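Local coordinates for testis-expressed protein 101 (Mus musculus, PDB 7BPS) that controls sperm binding to the zona pellucida and migration of spermatozoa into the oviduct, and is essential for male fertility, at residues T5-E16 with W25-C38. Sequence-based numbering, arbitrary orientation.
Sequences TYCQVSQTLSLE and WTSKAEQCNPGELC. With FUC (alpha-L-fucopyranose), chain C.
Two N-H groups grip OE1 of Q8: the backbone N of S27 at 3.0 Å and NZ of K58 from strand 52-61. The S27 N-H comes from above the amide carbonyl plane, 61° out of it. Q8 reaches this position with CG beside its backbone N (chi1 -73°) and an extended chain beyond, while its NE2 shares a water with OG1 of T26. Next to it, OG of S10 and OG of S27 meet at 2.6 Å; S27 OG donates to W25 O, and a second water, in the indole plane at its edge, accepts from W25 NE1 and bonds S10 OG. Here 29-31 is an edge strand, antiparallel to 6-16, as befits the first Ly6/uPAR domain, a three-finger fold cross-braced by disulfides. C7 and E30 are the hydrogen-bonded pair: C7 N donates to E30 O at 3.1 Å, and E30 N returns to C7 O at 3.0 Å. V9 N to K28 O and C32 N to T5 O extend the pairing. On the face shared by C7 and E30, C7 SG is joined covalently to C38 SG (chi3 -84°) and lies 3.2 Å from C32 SG, itself bonded to C60. On the other face, CG of Q31 sits 4.0 Å above the Y6 ring, toward its rim, and NE2 of Q31 makes a weak 3.4 Å bond to Y6 OH.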
loop_
_atom_site.group_PDB
_atom_site.type_symbol
_atom_site.label_atom_id
_atom_site.label_comp_id
_atom_site.label_asym_id
_atom_site.label_seq_id
_atom_site.Cartn_x
_atom_site.Cartn_y
_atom_site.Cartn_z
ATOM N N THR A 5 -16.312 -19.911 -7.482
ATOM C CA THR A 5 -17.039 -19.796 -6.191
ATOM C C THR A 5 -16.144 -20.169 -4.994
ATOM O O THR A 5 -16.641 -19.994 -3.871
ATOM C CB THR A 5 -18.345 -20.613 -6.178
ATOM O OG1 THR A 5 -18.101 -21.983 -6.510
ATOM C CG2 THR A 5 -19.394 -20.035 -7.105
ATOM N N TYR A 6 -14.893 -20.619 -5.175
ATOM C CA TYR A 6 -13.857 -20.618 -4.101
ATOM C C TYR A 6 -12.760 -19.596 -4.437
ATOM O O TYR A 6 -12.288 -19.549 -5.596
ATOM C CB TYR A 6 -13.236 -22.002 -3.883
ATOM C CG TYR A 6 -14.173 -23.030 -3.298
ATOM C CD1 TYR A 6 -14.248 -23.245 -1.924
ATOM C CD2 TYR A 6 -15.004 -23.782 -4.115
ATOM C CE1 TYR A 6 -15.113 -24.184 -1.386
ATOM C CE2 TYR A 6 -15.874 -24.726 -3.591
ATOM C CZ TYR A 6 -15.935 -24.922 -2.222
ATOM O OH TYR A 6 -16.794 -25.847 -1.709
ATOM N N CYS A 7 -12.343 -18.830 -3.426
ATOM C CA CYS A 7 -11.245 -17.831 -3.494
ATOM C C CYS A 7 -10.295 -18.015 -2.320
ATOM O O CYS A 7 -10.746 -18.433 -1.248
ATOM C CB CYS A 7 -11.807 -16.422 -3.452
ATOM S SG CYS A 7 -12.931 -16.071 -4.827
ATOM N N GLN A 8 -9.012 -17.700 -2.493
ATOM C CA GLN A 8 -8.098 -17.485 -1.343
ATOM C C GLN A 8 -8.630 -16.302 -0.529
ATOM O O GLN A 8 -9.232 -15.352 -1.135
ATOM C CB GLN A 8 -6.680 -17.276 -1.840
ATOM C CG GLN A 8 -6.048 -18.566 -2.344
ATOM C CD GLN A 8 -4.561 -18.409 -2.535
ATOM O OE1 GLN A 8 -3.948 -17.535 -1.925
ATOM N NE2 GLN A 8 -3.975 -19.229 -3.399
ATOM N N VAL A 9 -8.532 -16.395 0.799
ATOM C CA VAL A 9 -9.031 -15.356 1.752
ATOM C C VAL A 9 -7.958 -15.121 2.833
ATOM O O VAL A 9 -7.418 -16.099 3.395
ATOM C CB VAL A 9 -10.391 -15.748 2.357
ATOM C CG1 VAL A 9 -10.922 -14.695 3.321
ATOM C CG2 VAL A 9 -11.419 -16.022 1.263
ATOM N N SER A 10 -7.598 -13.857 3.037
ATOM C CA SER A 10 -6.623 -13.391 4.049
ATOM C C SER A 10 -6.632 -11.865 4.072
ATOM O O SER A 10 -6.821 -11.253 3.013
ATOM C CB SER A 10 -5.247 -13.938 3.812
ATOM O OG SER A 10 -4.877 -13.749 2.473
ATOM N N GLN A 11 -6.512 -11.309 5.270
ATOM C CA GLN A 11 -6.294 -9.867 5.498
ATOM C C GLN A 11 -5.076 -9.794 6.403
ATOM O O GLN A 11 -5.159 -10.401 7.488
ATOM C CB GLN A 11 -7.539 -9.210 6.106
ATOM C CG GLN A 11 -8.741 -9.177 5.156
ATOM C CD GLN A 11 -9.539 -10.463 5.070
ATOM O OE1 GLN A 11 -9.836 -11.086 6.075
ATOM N NE2 GLN A 11 -9.853 -10.902 3.859
ATOM N N THR A 12 -3.987 -9.180 5.934
ATOM C CA THR A 12 -2.720 -9.023 6.701
ATOM C C THR A 12 -2.240 -7.578 6.597
ATOM O O THR A 12 -2.443 -6.912 5.559
ATOM C CB THR A 12 -1.640 -10.008 6.236
ATOM O OG1 THR A 12 -1.172 -9.613 4.940
ATOM C CG2 THR A 12 -2.151 -11.436 6.173
ATOM N N LEU A 13 -1.670 -7.117 7.696
ATOM C CA LEU A 13 -0.898 -5.875 7.843
ATOM C C LEU A 13 0.461 -6.271 8.415
ATOM O O LEU A 13 0.503 -6.990 9.401
ATOM C CB LEU A 13 -1.643 -4.947 8.809
ATOM C CG LEU A 13 -3.080 -4.548 8.448
ATOM C CD1 LEU A 13 -3.786 -3.929 9.644
ATOM C CD2 LEU A 13 -3.128 -3.591 7.274
ATOM N N SER A 14 1.544 -5.780 7.845
ATOM C CA SER A 14 2.911 -6.084 8.330
ATOM C C SER A 14 3.892 -5.003 7.898
ATOM O O SER A 14 3.623 -4.261 6.911
ATOM C CB SER A 14 3.373 -7.432 7.865
ATOM O OG SER A 14 3.313 -7.543 6.446
ATOM N N LEU A 15 4.970 -4.900 8.672
ATOM C CA LEU A 15 6.209 -4.182 8.303
ATOM C C LEU A 15 7.214 -5.224 7.842
ATOM O O LEU A 15 7.389 -6.222 8.523
ATOM C CB LEU A 15 6.762 -3.454 9.511
ATOM C CG LEU A 15 6.029 -2.198 9.909
ATOM C CD1 LEU A 15 6.637 -1.669 11.207
ATOM C CD2 LEU A 15 6.154 -1.177 8.805
ATOM N N GLU A 16 7.858 -4.972 6.723
ATOM C CA GLU A 16 8.507 -6.026 5.917
ATOM C C GLU A 16 9.879 -5.440 5.542
ATOM O O GLU A 16 9.944 -4.242 5.088
ATOM C CB GLU A 16 7.508 -6.303 4.796
ATOM C CG GLU A 16 7.111 -7.737 4.579
ATOM C CD GLU A 16 6.690 -8.598 5.735
ATOM O OE1 GLU A 16 5.490 -8.663 6.015
ATOM O OE2 GLU A 16 7.557 -9.308 6.239
ATOM N N TRP A 25 2.197 -14.859 0.059
ATOM C CA TRP A 25 0.786 -14.395 -0.073
ATOM C C TRP A 25 -0.209 -15.564 -0.262
ATOM O O TRP A 25 -1.429 -15.307 -0.247
ATOM C CB TRP A 25 0.693 -13.406 -1.243
ATOM C CG TRP A 25 -0.462 -12.460 -1.173
ATOM C CD1 TRP A 25 -1.344 -12.304 -0.153
ATOM C CD2 TRP A 25 -0.809 -11.482 -2.166
ATOM N NE1 TRP A 25 -2.245 -11.320 -0.462
ATOM C CE2 TRP A 25 -1.939 -10.796 -1.684
ATOM C CE3 TRP A 25 -0.286 -11.131 -3.419
ATOM C CZ2 TRP A 25 -2.526 -9.754 -2.389
ATOM C CZ3 TRP A 25 -0.888 -10.119 -4.131
ATOM C CH2 TRP A 25 -1.991 -9.437 -3.615
ATOM N N THR A 26 0.279 -16.794 -0.450
ATOM C CA THR A 26 -0.556 -18.023 -0.498
ATOM C C THR A 26 -1.374 -18.128 0.800
ATOM O O THR A 26 -0.792 -18.096 1.887
ATOM C CB THR A 26 0.298 -19.274 -0.747
ATOM O OG1 THR A 26 0.999 -19.069 -1.975
ATOM C CG2 THR A 26 -0.505 -20.561 -0.807
ATOM N N SER A 27 -2.687 -18.242 0.661
ATOM C CA SER A 27 -3.700 -18.194 1.744
ATOM C C SER A 27 -4.679 -19.368 1.565
ATOM O O SER A 27 -4.752 -19.907 0.452
ATOM C CB SER A 27 -4.425 -16.862 1.719
ATOM O OG SER A 27 -3.519 -15.767 1.634
ATOM N N LYS A 28 -5.424 -19.710 2.617
ATOM C CA LYS A 28 -6.438 -20.799 2.641
ATOM C C LYS A 28 -7.610 -20.372 1.756
ATOM O O LYS A 28 -7.888 -19.173 1.735
ATOM C CB LYS A 28 -6.991 -21.048 4.053
ATOM C CG LYS A 28 -6.036 -20.908 5.246
ATOM C CD LYS A 28 -5.256 -22.163 5.627
ATOM C CE LYS A 28 -5.784 -22.861 6.864
ATOM N NZ LYS A 28 -5.361 -24.282 6.907
ATOM N N ALA A 29 -8.269 -21.320 1.080
ATOM C CA ALA A 29 -9.496 -21.113 0.263
ATOM C C ALA A 29 -10.740 -21.116 1.160
ATOM O O ALA A 29 -10.695 -21.685 2.261
ATOM C CB ALA A 29 -9.590 -22.189 -0.791
ATOM N N GLU A 30 -11.785 -20.428 0.733
ATOM C CA GLU A 30 -13.117 -20.382 1.389
ATOM C C GLU A 30 -14.157 -20.304 0.277
ATOM O O GLU A 30 -13.796 -19.861 -0.849
ATOM C CB GLU A 30 -13.295 -19.179 2.324
ATOM C CG GLU A 30 -12.438 -19.249 3.576
ATOM C CD GLU A 30 -12.670 -18.094 4.532
ATOM O OE1 GLU A 30 -13.646 -17.342 4.315
ATOM O OE2 GLU A 30 -11.847 -17.928 5.465
ATOM N N GLN A 31 -15.375 -20.766 0.556
ATOM C CA GLN A 31 -16.481 -20.755 -0.428
ATOM C C GLN A 31 -17.074 -19.348 -0.453
ATOM O O GLN A 31 -17.381 -18.826 0.618
ATOM C CB GLN A 31 -17.526 -21.803 -0.054
ATOM C CG GLN A 31 -18.607 -21.992 -1.113
ATOM C CD GLN A 31 -19.740 -22.847 -0.602
ATOM O OE1 GLN A 31 -20.688 -22.355 0.016
ATOM N NE2 GLN A 31 -19.622 -24.143 -0.836
ATOM N N CYS A 32 -17.213 -18.762 -1.635
ATOM C CA CYS A 32 -17.916 -17.468 -1.857
ATOM C C CYS A 32 -19.419 -17.751 -1.943
ATOM O O CYS A 32 -19.780 -18.901 -2.275
ATOM C CB CYS A 32 -17.417 -16.781 -3.130
ATOM S SG CYS A 32 -15.605 -16.622 -3.227
ATOM N N ASN A 33 -20.256 -16.745 -1.679
ATOM C CA ASN A 33 -21.674 -16.741 -2.123
ATOM C C ASN A 33 -21.695 -16.867 -3.647
ATOM O O ASN A 33 -20.679 -16.653 -4.307
ATOM C CB ASN A 33 -22.412 -15.500 -1.626
ATOM C CG ASN A 33 -22.293 -15.317 -0.128
ATOM O OD1 ASN A 33 -22.541 -16.240 0.644
ATOM N ND2 ASN A 33 -21.899 -14.130 0.293
ATOM N N PRO A 34 -22.833 -17.258 -4.268
ATOM C CA PRO A 34 -22.917 -17.325 -5.734
ATOM C C PRO A 34 -22.846 -15.929 -6.387
ATOM O O PRO A 34 -23.173 -14.948 -5.713
ATOM C CB PRO A 34 -24.273 -18.002 -5.986
ATOM C CG PRO A 34 -24.649 -18.625 -4.648
ATOM C CD PRO A 34 -24.075 -17.689 -3.605
ATOM N N GLY A 35 -22.404 -15.854 -7.647
ATOM C CA GLY A 35 -22.212 -14.569 -8.360
ATOM C C GLY A 35 -21.281 -13.618 -7.611
ATOM O O GLY A 35 -21.601 -12.390 -7.534
ATOM N N GLU A 36 -20.216 -14.189 -7.021
ATOM C CA GLU A 36 -19.020 -13.504 -6.463
ATOM C C GLU A 36 -17.774 -14.014 -7.199
ATOM O O GLU A 36 -17.745 -15.196 -7.599
ATOM C CB GLU A 36 -18.872 -13.735 -4.954
ATOM C CG GLU A 36 -19.816 -12.895 -4.110
ATOM C CD GLU A 36 -19.674 -13.090 -2.606
ATOM O OE1 GLU A 36 -18.961 -14.042 -2.190
ATOM O OE2 GLU A 36 -20.275 -12.292 -1.853
ATOM N N LEU A 37 -16.780 -13.146 -7.363
ATOM C CA LEU A 37 -15.454 -13.519 -7.915
ATOM C C LEU A 37 -14.387 -13.299 -6.845
ATOM O O LEU A 37 -14.748 -12.893 -5.724
ATOM C CB LEU A 37 -15.172 -12.731 -9.201
ATOM C CG LEU A 37 -15.478 -11.241 -9.182
ATOM C CD1 LEU A 37 -14.287 -10.461 -8.672
ATOM C CD2 LEU A 37 -15.847 -10.765 -10.566
ATOM N N CYS A 38 -13.138 -13.623 -7.182
ATOM C CA CYS A 38 -11.952 -13.465 -6.315
ATOM C C CYS A 38 -11.257 -12.121 -6.583
ATOM O O CYS A 38 -11.314 -11.600 -7.713
ATOM C CB CYS A 38 -10.988 -14.603 -6.578
ATOM S SG CYS A 38 -11.751 -16.242 -6.480
HETATM C C1 FUC C . 0.585 -22.884 4.580
HETATM C C2 FUC C . 0.395 -22.450 6.014
HETATM C C3 FUC C . 0.177 -20.929 5.980
HETATM C C4 FUC C . -0.961 -20.525 5.037
HETATM C C5 FUC C . -1.095 -21.386 3.746
HETATM C C6 FUC C . -2.547 -21.550 3.314
HETATM O O2 FUC C . 1.561 -22.883 6.740
HETATM O O3 FUC C . -0.128 -20.386 7.276
HETATM O O4 FUC C . -2.190 -20.481 5.787
HETATM O O5 FUC C . -0.560 -22.724 3.761
HETATM O O HOH W 1 -1.183 -19.233 -3.998
HETATM O O HOH W 2 -3.814 -11.269 2.078
#